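Local structure of phosphate transporter (Thermotoga maritima MSB8, 6L85) at residues L145-I157 with S321-T333. The protein probably imports phosphate across the cell membrane, using the sodium gradient to drive uptake, as in the related human SLC20 carriers. Numbering follows the deposited sequence.
Sequences LGGLISFVMFKLI and SRGFTVDFSTATT. With NA (sodium ion), chain S.
M153, T325 and S329 mesh as knobs into holes where two helices of this all-helical membrane transporter, 145-157 and 321-333, cross obliquely, their N-to-C directions 137° apart, with short-segment axes 8.5 Å apart. Small residues permit this closeness: G146, with no side chain, lets T333 OG1 come to 3.6 Å from its CA, while G146 O meets S329 CB, and S150 and S329 bring their CA atoms to 5.4 Å. T325, S329 and T333, spaced one turn apart, each turn the hydroxyl back to the carbonyl four residues earlier, as S329 OG does to T325 O at 2.8 Å. That carbonyl also accepts S329 N, from the opposite face of its plane. With the hydroxyls turned to their own helix, T325 presents its methyl, CG2, 3.4 Å from S150 O, while S150 OG is hydrogen-bonded outside the pair to A353 O. M153 suits its place by being long, slender and flexible. CG lies anti to the backbone N (chi1 173°) and the chain stays extended, passing T325 and setting SD 3.4 Å from F328 CD1, an oblique Met-aromatic contact, with CE against F324 CE2. F178 of helix 167-194 touches M153 and both of these phenylalanines. Near the start of helix 320-339, F154 lies against R322: its CZ stands over the centre of one guanidinium face, 3.3 Å from R322 CZ, the two planes 41° apart. R322 NE is hydrogen-bonded to V357 O and NH1 to T319 OG1, which fixes the flat group's turn. With an alanine here the guanidinium is gone, and F154 would probably be left without the flat group against its CZ, and V357 O without the NE donor. On the side turned from helix 145-157, D327 joins T29, Q243 and S247 in binding a sodium ion, with D327 OD2 2.2 Å from the metal.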
ATOM      1  N   LEU B 145     -12.682 -25.410  -4.465  1.00 45.76           N
ATOM      2  CA  LEU B 145     -12.143 -24.469  -5.440  1.00 50.55           C
ATOM      3  C   LEU B 145     -10.681 -24.158  -5.141  1.00 47.97           C
ATOM      4  O   LEU B 145      -9.868 -24.022  -6.062  1.00 50.48           O
ATOM      5  CB  LEU B 145     -12.997 -23.195  -5.445  1.00 44.95           C
ATOM      6  CG  LEU B 145     -12.566 -21.969  -6.253  1.00 56.52           C
ATOM      7  CD1 LEU B 145     -12.441 -22.301  -7.731  1.00 55.49           C
ATOM      8  CD2 LEU B 145     -13.554 -20.794  -6.018  1.00 50.55           C
ATOM      9  N   GLY B 146     -10.317 -24.079  -3.858  1.00 45.74           N
ATOM     10  CA  GLY B 146      -8.918 -23.865  -3.518  1.00 47.75           C
ATOM     11  C   GLY B 146      -8.043 -25.033  -3.943  1.00 49.71           C
ATOM     12  O   GLY B 146      -6.946 -24.838  -4.489  1.00 43.80           O
ATOM     13  N   GLY B 147      -8.523 -26.260  -3.709  1.00 49.35           N
ATOM     14  CA  GLY B 147      -7.793 -27.433  -4.164  1.00 47.00           C
ATOM     15  C   GLY B 147      -7.661 -27.477  -5.674  1.00 46.31           C
ATOM     16  O   GLY B 147      -6.586 -27.773  -6.204  1.00 53.21           O
ATOM     17  N   LEU B 148      -8.736 -27.139  -6.385  1.00 48.35           N
ATOM     18  CA  LEU B 148      -8.693 -27.178  -7.844  1.00 49.41           C
ATOM     19  C   LEU B 148      -7.731 -26.142  -8.405  1.00 49.93           C
ATOM     20  O   LEU B 148      -6.941 -26.444  -9.308  1.00 47.85           O
ATOM     21  CB  LEU B 148     -10.093 -26.969  -8.428  1.00 48.13           C
ATOM     22  CG  LEU B 148     -11.154 -27.922  -7.869  1.00 59.67           C
ATOM     23  CD1 LEU B 148     -12.550 -27.601  -8.406  1.00 55.86           C
ATOM     24  CD2 LEU B 148     -10.783 -29.406  -8.079  1.00 60.00           C
ATOM     25  N   ILE B 149      -7.806 -24.904  -7.904  1.00 50.10           N
ATOM     26  CA  ILE B 149      -6.895 -23.858  -8.361  1.00 43.34           C
ATOM     27  C   ILE B 149      -5.458 -24.263  -8.074  1.00 40.15           C
ATOM     28  O   ILE B 149      -4.576 -24.104  -8.913  1.00 43.24           O
ATOM     29  CB  ILE B 149      -7.249 -22.511  -7.698  1.00 47.94           C
ATOM     30  CG1 ILE B 149      -8.661 -22.056  -8.080  1.00 49.65           C
ATOM     31  CG2 ILE B 149      -6.255 -21.459  -8.066  1.00 42.34           C
ATOM     32  CD1 ILE B 149      -9.071 -20.745  -7.389  1.00 48.26           C
ATOM     33  N   SER B 150      -5.207 -24.751  -6.861  1.00 39.42           N
ATOM     34  CA  SER B 150      -3.932 -25.337  -6.475  1.00 43.46           C
ATOM     35  C   SER B 150      -3.414 -26.319  -7.528  1.00 49.98           C
ATOM     36  O   SER B 150      -2.291 -26.191  -8.041  1.00 38.17           O
ATOM     37  CB  SER B 150      -4.166 -26.053  -5.140  1.00 45.85           C
ATOM     38  OG  SER B 150      -3.016 -26.137  -4.352  1.00 54.04           O
ATOM     39  N   PHE B 151      -4.234 -27.328  -7.839  1.00 48.80           N
ATOM     40  CA  PHE B 151      -3.837 -28.384  -8.765  1.00 49.03           C
ATOM     41  C   PHE B 151      -3.496 -27.801 -10.135  1.00 47.88           C
ATOM     42  O   PHE B 151      -2.408 -28.044 -10.687  1.00 50.65           O
ATOM     43  CB  PHE B 151      -4.975 -29.410  -8.845  1.00 52.05           C
ATOM     44  CG  PHE B 151      -4.746 -30.528  -9.823  1.00 49.89           C
ATOM     45  CD1 PHE B 151      -4.000 -31.640  -9.469  1.00 52.70           C
ATOM     46  CD2 PHE B 151      -5.298 -30.473 -11.093  1.00 51.69           C
ATOM     47  CE1 PHE B 151      -3.796 -32.679 -10.370  1.00 56.70           C
ATOM     48  CE2 PHE B 151      -5.103 -31.507 -11.998  1.00 59.69           C
ATOM     49  CZ  PHE B 151      -4.347 -32.611 -11.637  1.00 53.23           C
ATOM     50  N   VAL B 152      -4.395 -26.980 -10.673  1.00 45.40           N
ATOM     51  CA  VAL B 152      -4.174 -26.411 -12.000  1.00 49.48           C
ATOM     52  C   VAL B 152      -2.935 -25.529 -12.004  1.00 51.88           C
ATOM     53  O   VAL B 152      -2.142 -25.552 -12.953  1.00 56.59           O
ATOM     54  CB  VAL B 152      -5.426 -25.644 -12.462  1.00 50.03           C
ATOM     55  CG1 VAL B 152      -5.193 -24.992 -13.824  1.00 51.07           C
ATOM     56  CG2 VAL B 152      -6.623 -26.587 -12.501  1.00 47.20           C
ATOM     57  N   MET B 153      -2.724 -24.765 -10.931  1.00 49.72           N
ATOM     58  CA  MET B 153      -1.599 -23.846 -10.905  1.00 49.06           C
ATOM     59  C   MET B 153      -0.276 -24.594 -10.796  1.00 45.98           C
ATOM     60  O   MET B 153       0.713 -24.207 -11.428  1.00 44.93           O
ATOM     61  CB  MET B 153      -1.757 -22.857  -9.753  1.00 46.13           C
ATOM     62  CG  MET B 153      -0.545 -21.975  -9.567  1.00 44.08           C
ATOM     63  SD  MET B 153      -0.862 -20.618  -8.427  1.00 43.17           S
ATOM     64  CE  MET B 153       0.789 -19.925  -8.355  1.00 39.94           C
ATOM     65  N   PHE B 154      -0.224 -25.659  -9.992  1.00 46.09           N
ATOM     66  CA  PHE B 154       1.013 -26.427  -9.926  1.00 48.57           C
ATOM     67  C   PHE B 154       1.332 -27.061 -11.275  1.00 49.03           C
ATOM     68  O   PHE B 154       2.503 -27.119 -11.686  1.00 48.17           O
ATOM     69  CB  PHE B 154       0.946 -27.495  -8.847  1.00 47.23           C
ATOM     70  CG  PHE B 154       2.299 -27.981  -8.444  1.00 55.82           C
ATOM     71  CD1 PHE B 154       3.211 -27.099  -7.844  1.00 53.10           C
ATOM     72  CD2 PHE B 154       2.699 -29.288  -8.711  1.00 50.98           C
ATOM     73  CE1 PHE B 154       4.500 -27.531  -7.497  1.00 54.89           C
ATOM     74  CE2 PHE B 154       3.968 -29.730  -8.362  1.00 53.91           C
ATOM     75  CZ  PHE B 154       4.874 -28.851  -7.755  1.00 57.46           C
ATOM     76  N   LYS B 155       0.296 -27.506 -11.998  1.00 44.61           N
ATOM     77  CA  LYS B 155       0.498 -27.963 -13.377  1.00 50.39           C
ATOM     78  C   LYS B 155       1.036 -26.858 -14.274  1.00 52.30           C
ATOM     79  O   LYS B 155       1.918 -27.101 -15.107  1.00 54.12           O
ATOM     80  CB  LYS B 155      -0.830 -28.512 -13.936  1.00 53.54           C
ATOM     81  CG  LYS B 155      -0.911 -28.666 -15.462  1.00 64.41           C
ATOM     82  CD  LYS B 155      -1.309 -27.388 -16.228  1.00 65.62           C
ATOM     83  CE  LYS B 155      -2.813 -27.228 -16.216  1.00 69.71           C
ATOM     84  NZ  LYS B 155      -3.273 -26.077 -17.022  1.00 76.69           N
ATOM     85  N   LEU B 156       0.501 -25.644 -14.135  1.00 55.05           N
ATOM     86  CA  LEU B 156       1.031 -24.504 -14.888  1.00 50.27           C
ATOM     87  C   LEU B 156       2.504 -24.269 -14.588  1.00 47.91           C
ATOM     88  O   LEU B 156       3.279 -23.915 -15.484  1.00 49.84           O
ATOM     89  CB  LEU B 156       0.276 -23.224 -14.545  1.00 56.88           C
ATOM     90  CG  LEU B 156      -0.739 -22.712 -15.560  1.00 63.85           C
ATOM     91  CD1 LEU B 156      -1.879 -23.688 -15.573  1.00 62.62           C
ATOM     92  CD2 LEU B 156      -1.215 -21.275 -15.237  1.00 59.67           C
ATOM     93  N   ILE B 157       2.883 -24.370 -13.315  1.00 43.84           N
ATOM     94  CA  ILE B 157       4.276 -24.156 -12.924  1.00 47.08           C
ATOM     95  C   ILE B 157       5.170 -25.199 -13.593  1.00 50.60           C
ATOM     96  O   ILE B 157       6.205 -24.871 -14.190  1.00 47.11           O
ATOM     97  CB  ILE B 157       4.418 -24.204 -11.390  1.00 48.74           C
ATOM     98  CG1 ILE B 157       3.520 -23.159 -10.702  1.00 50.41           C
ATOM     99  CG2 ILE B 157       5.881 -24.095 -10.981  1.00 44.26           C
ATOM    100  CD1 ILE B 157       3.966 -21.744 -10.882  1.00 47.09           C
ATOM    101  N   SER B 321       8.013 -24.245  -4.274  1.00 41.67           N
ATOM    102  CA  SER B 321       7.077 -24.025  -5.370  1.00 44.70           C
ATOM    103  C   SER B 321       5.665 -24.445  -4.976  1.00 43.57           C
ATOM    104  O   SER B 321       4.682 -23.815  -5.394  1.00 45.68           O
ATOM    105  CB  SER B 321       7.542 -24.768  -6.619  1.00 48.76           C
ATOM    106  OG  SER B 321       7.750 -26.132  -6.324  1.00 48.15           O
ATOM    107  N   ARG B 322       5.540 -25.448  -4.104  1.00 43.47           N
ATOM    108  CA  ARG B 322       4.212 -25.848  -3.663  1.00 45.37           C
ATOM    109  C   ARG B 322       3.637 -24.868  -2.645  1.00 43.06           C
ATOM    110  O   ARG B 322       2.435 -24.602  -2.670  1.00 40.42           O
ATOM    111  CB  ARG B 322       4.242 -27.255  -3.080  1.00 43.44           C
ATOM    112  CG  ARG B 322       4.275 -28.334  -4.151  1.00 54.19           C
ATOM    113  CD  ARG B 322       4.114 -29.736  -3.567  1.00 55.13           C
ATOM    114  NE  ARG B 322       3.968 -30.710  -4.639  1.00 61.68           N
ATOM    115  CZ  ARG B 322       4.980 -31.181  -5.359  1.00 59.46           C
ATOM    116  NH1 ARG B 322       6.221 -30.776  -5.111  1.00 55.74           N
ATOM    117  NH2 ARG B 322       4.749 -32.060  -6.323  1.00 58.49           N
ATOM    118  N   GLY B 323       4.462 -24.366  -1.715  1.00 38.54           N
ATOM    119  CA  GLY B 323       3.979 -23.369  -0.771  1.00 46.32           C
ATOM    120  C   GLY B 323       3.549 -22.089  -1.467  1.00 40.99           C
ATOM    121  O   GLY B 323       2.509 -21.517  -1.146  1.00 43.32           O
ATOM    122  N   PHE B 324       4.352 -21.632  -2.434  1.00 45.48           N
ATOM    123  CA  PHE B 324       3.971 -20.548  -3.333  1.00 42.22           C
ATOM    124  C   PHE B 324       2.592 -20.786  -3.948  1.00 45.40           C
ATOM    125  O   PHE B 324       1.726 -19.895  -3.930  1.00 39.43           O
ATOM    126  CB  PHE B 324       5.038 -20.425  -4.425  1.00 39.95           C
ATOM    127  CG  PHE B 324       4.810 -19.298  -5.408  1.00 41.89           C
ATOM    128  CD1 PHE B 324       5.328 -18.031  -5.162  1.00 37.07           C
ATOM    129  CD2 PHE B 324       4.122 -19.519  -6.603  1.00 40.77           C
ATOM    130  CE1 PHE B 324       5.148 -16.992  -6.073  1.00 36.75           C
ATOM    131  CE2 PHE B 324       3.945 -18.494  -7.515  1.00 40.96           C
ATOM    132  CZ  PHE B 324       4.459 -17.221  -7.246  1.00 41.07           C
ATOM    133  N   THR B 325       2.383 -21.987  -4.520  1.00 40.49           N
ATOM    134  CA  THR B 325       1.115 -22.316  -5.182  1.00 41.32           C
ATOM    135  C   THR B 325      -0.055 -22.366  -4.192  1.00 41.52           C
ATOM    136  O   THR B 325      -1.153 -21.886  -4.490  1.00 37.83           O
ATOM    137  CB  THR B 325       1.271 -23.655  -5.923  1.00 42.90           C
ATOM    138  OG1 THR B 325       2.217 -23.490  -6.989  1.00 46.09           O
ATOM    139  CG2 THR B 325      -0.059 -24.149  -6.523  1.00 39.36           C
ATOM    140  N   VAL B 326       0.170 -22.944  -3.013  1.00 40.47           N
ATOM    141  CA  VAL B 326      -0.872 -23.063  -1.996  1.00 42.26           C
ATOM    142  C   VAL B 326      -1.331 -21.684  -1.548  1.00 43.11           C
ATOM    143  O   VAL B 326      -2.533 -21.409  -1.432  1.00 41.70           O
ATOM    144  CB  VAL B 326      -0.346 -23.886  -0.802  1.00 46.53           C
ATOM    145  CG1 VAL B 326      -1.203 -23.663   0.466  1.00 41.65           C
ATOM    146  CG2 VAL B 326      -0.268 -25.358  -1.168  1.00 46.13           C
ATOM    147  N   ASP B 327      -0.369 -20.801  -1.281  1.00 42.70           N
ATOM    148  CA  ASP B 327      -0.704 -19.445  -0.868  1.00 42.67           C
ATOM    149  C   ASP B 327      -1.443 -18.695  -1.958  1.00 40.02           C
ATOM    150  O   ASP B 327      -2.473 -18.058  -1.696  1.00 36.97           O
ATOM    151  CB  ASP B 327       0.560 -18.679  -0.504  1.00 39.90           C
ATOM    152  CG  ASP B 327       1.207 -19.179   0.762  1.00 45.09           C
ATOM    153  OD1 ASP B 327       0.526 -19.849   1.571  1.00 56.39           O
ATOM    154  OD2 ASP B 327       2.407 -18.874   0.955  1.00 52.00           O
ATOM    155  N   PHE B 328      -0.907 -18.711  -3.185  1.00 39.72           N
ATOM    156  CA  PHE B 328      -1.580 -18.001  -4.264  1.00 41.42           C
ATOM    157  C   PHE B 328      -3.028 -18.455  -4.395  1.00 43.73           C
ATOM    158  O   PHE B 328      -3.949 -17.624  -4.469  1.00 37.34           O
ATOM    159  CB  PHE B 328      -0.845 -18.197  -5.590  1.00 38.47           C
ATOM    160  CG  PHE B 328      -1.420 -17.364  -6.711  1.00 41.75           C
ATOM    161  CD1 PHE B 328      -2.536 -17.795  -7.418  1.00 40.42           C
ATOM    162  CD2 PHE B 328      -0.886 -16.114  -7.005  1.00 41.40           C
ATOM    163  CE1 PHE B 328      -3.086 -17.007  -8.436  1.00 45.80           C
ATOM    164  CE2 PHE B 328      -1.411 -15.335  -8.011  1.00 37.89           C
ATOM    165  CZ  PHE B 328      -2.521 -15.777  -8.727  1.00 44.95           C
ATOM    166  N   SER B 329      -3.252 -19.778  -4.418  1.00 38.02           N
ATOM    167  CA  SER B 329      -4.604 -20.290  -4.629  1.00 37.64           C
ATOM    168  C   SER B 329      -5.514 -19.953  -3.460  1.00 37.77           C
ATOM    169  O   SER B 329      -6.694 -19.639  -3.659  1.00 38.08           O
ATOM    170  CB  SER B 329      -4.569 -21.805  -4.847  1.00 38.68           C
ATOM    171  OG  SER B 329      -3.631 -22.120  -5.866  1.00 44.75           O
ATOM    172  N   THR B 330      -4.992 -20.043  -2.232  1.00 35.97           N
ATOM    173  CA  THR B 330      -5.777 -19.687  -1.062  1.00 39.13           C
ATOM    174  C   THR B 330      -6.212 -18.230  -1.118  1.00 42.72           C
ATOM    175  O   THR B 330      -7.395 -17.910  -0.936  1.00 36.48           O
ATOM    176  CB  THR B 330      -4.954 -19.926   0.194  1.00 40.61           C
ATOM    177  OG1 THR B 330      -4.653 -21.314   0.275  1.00 43.50           O
ATOM    178  CG2 THR B 330      -5.732 -19.477   1.431  1.00 39.33           C
ATOM    179  N   ALA B 331      -5.255 -17.337  -1.378  1.00 40.78           N
ATOM    180  CA  ALA B 331      -5.533 -15.909  -1.348  1.00 40.50           C
ATOM    181  C   ALA B 331      -6.504 -15.524  -2.445  1.00 39.47           C
ATOM    182  O   ALA B 331      -7.423 -14.728  -2.211  1.00 36.47           O
ATOM    183  CB  ALA B 331      -4.232 -15.116  -1.475  1.00 37.31           C
ATOM    184  N   THR B 332      -6.317 -16.082  -3.643  1.00 36.52           N
ATOM    185  CA  THR B 332      -7.256 -15.833  -4.737  1.00 42.67           C
ATOM    186  C   THR B 332      -8.666 -16.288  -4.381  1.00 42.94           C
ATOM    187  O   THR B 332      -9.635 -15.533  -4.551  1.00 40.64           O
ATOM    188  CB  THR B 332      -6.781 -16.552  -5.997  1.00 44.91           C
ATOM    189  OG1 THR B 332      -5.414 -16.199  -6.240  1.00 38.25           O
ATOM    190  CG2 THR B 332      -7.659 -16.165  -7.199  1.00 41.49           C
ATOM    191  N   THR B 333      -8.806 -17.529  -3.896  1.00 38.77           N
ATOM    192  CA  THR B 333     -10.124 -18.011  -3.504  1.00 41.52           C
ATOM    193  C   THR B 333     -10.770 -17.071  -2.491  1.00 39.47           C
ATOM    194  O   THR B 333     -11.948 -16.701  -2.621  1.00 39.76           O
ATOM    195  CB  THR B 333     -10.007 -19.426  -2.928  1.00 42.53           C
ATOM    196  OG1 THR B 333      -9.359 -20.271  -3.882  1.00 39.49           O
ATOM    197  CG2 THR B 333     -11.391 -20.000  -2.599  1.00 37.90           C
TER
HETATM  198 NA    NA S 504       4.423 -18.486   1.776  1.00 51.35          NA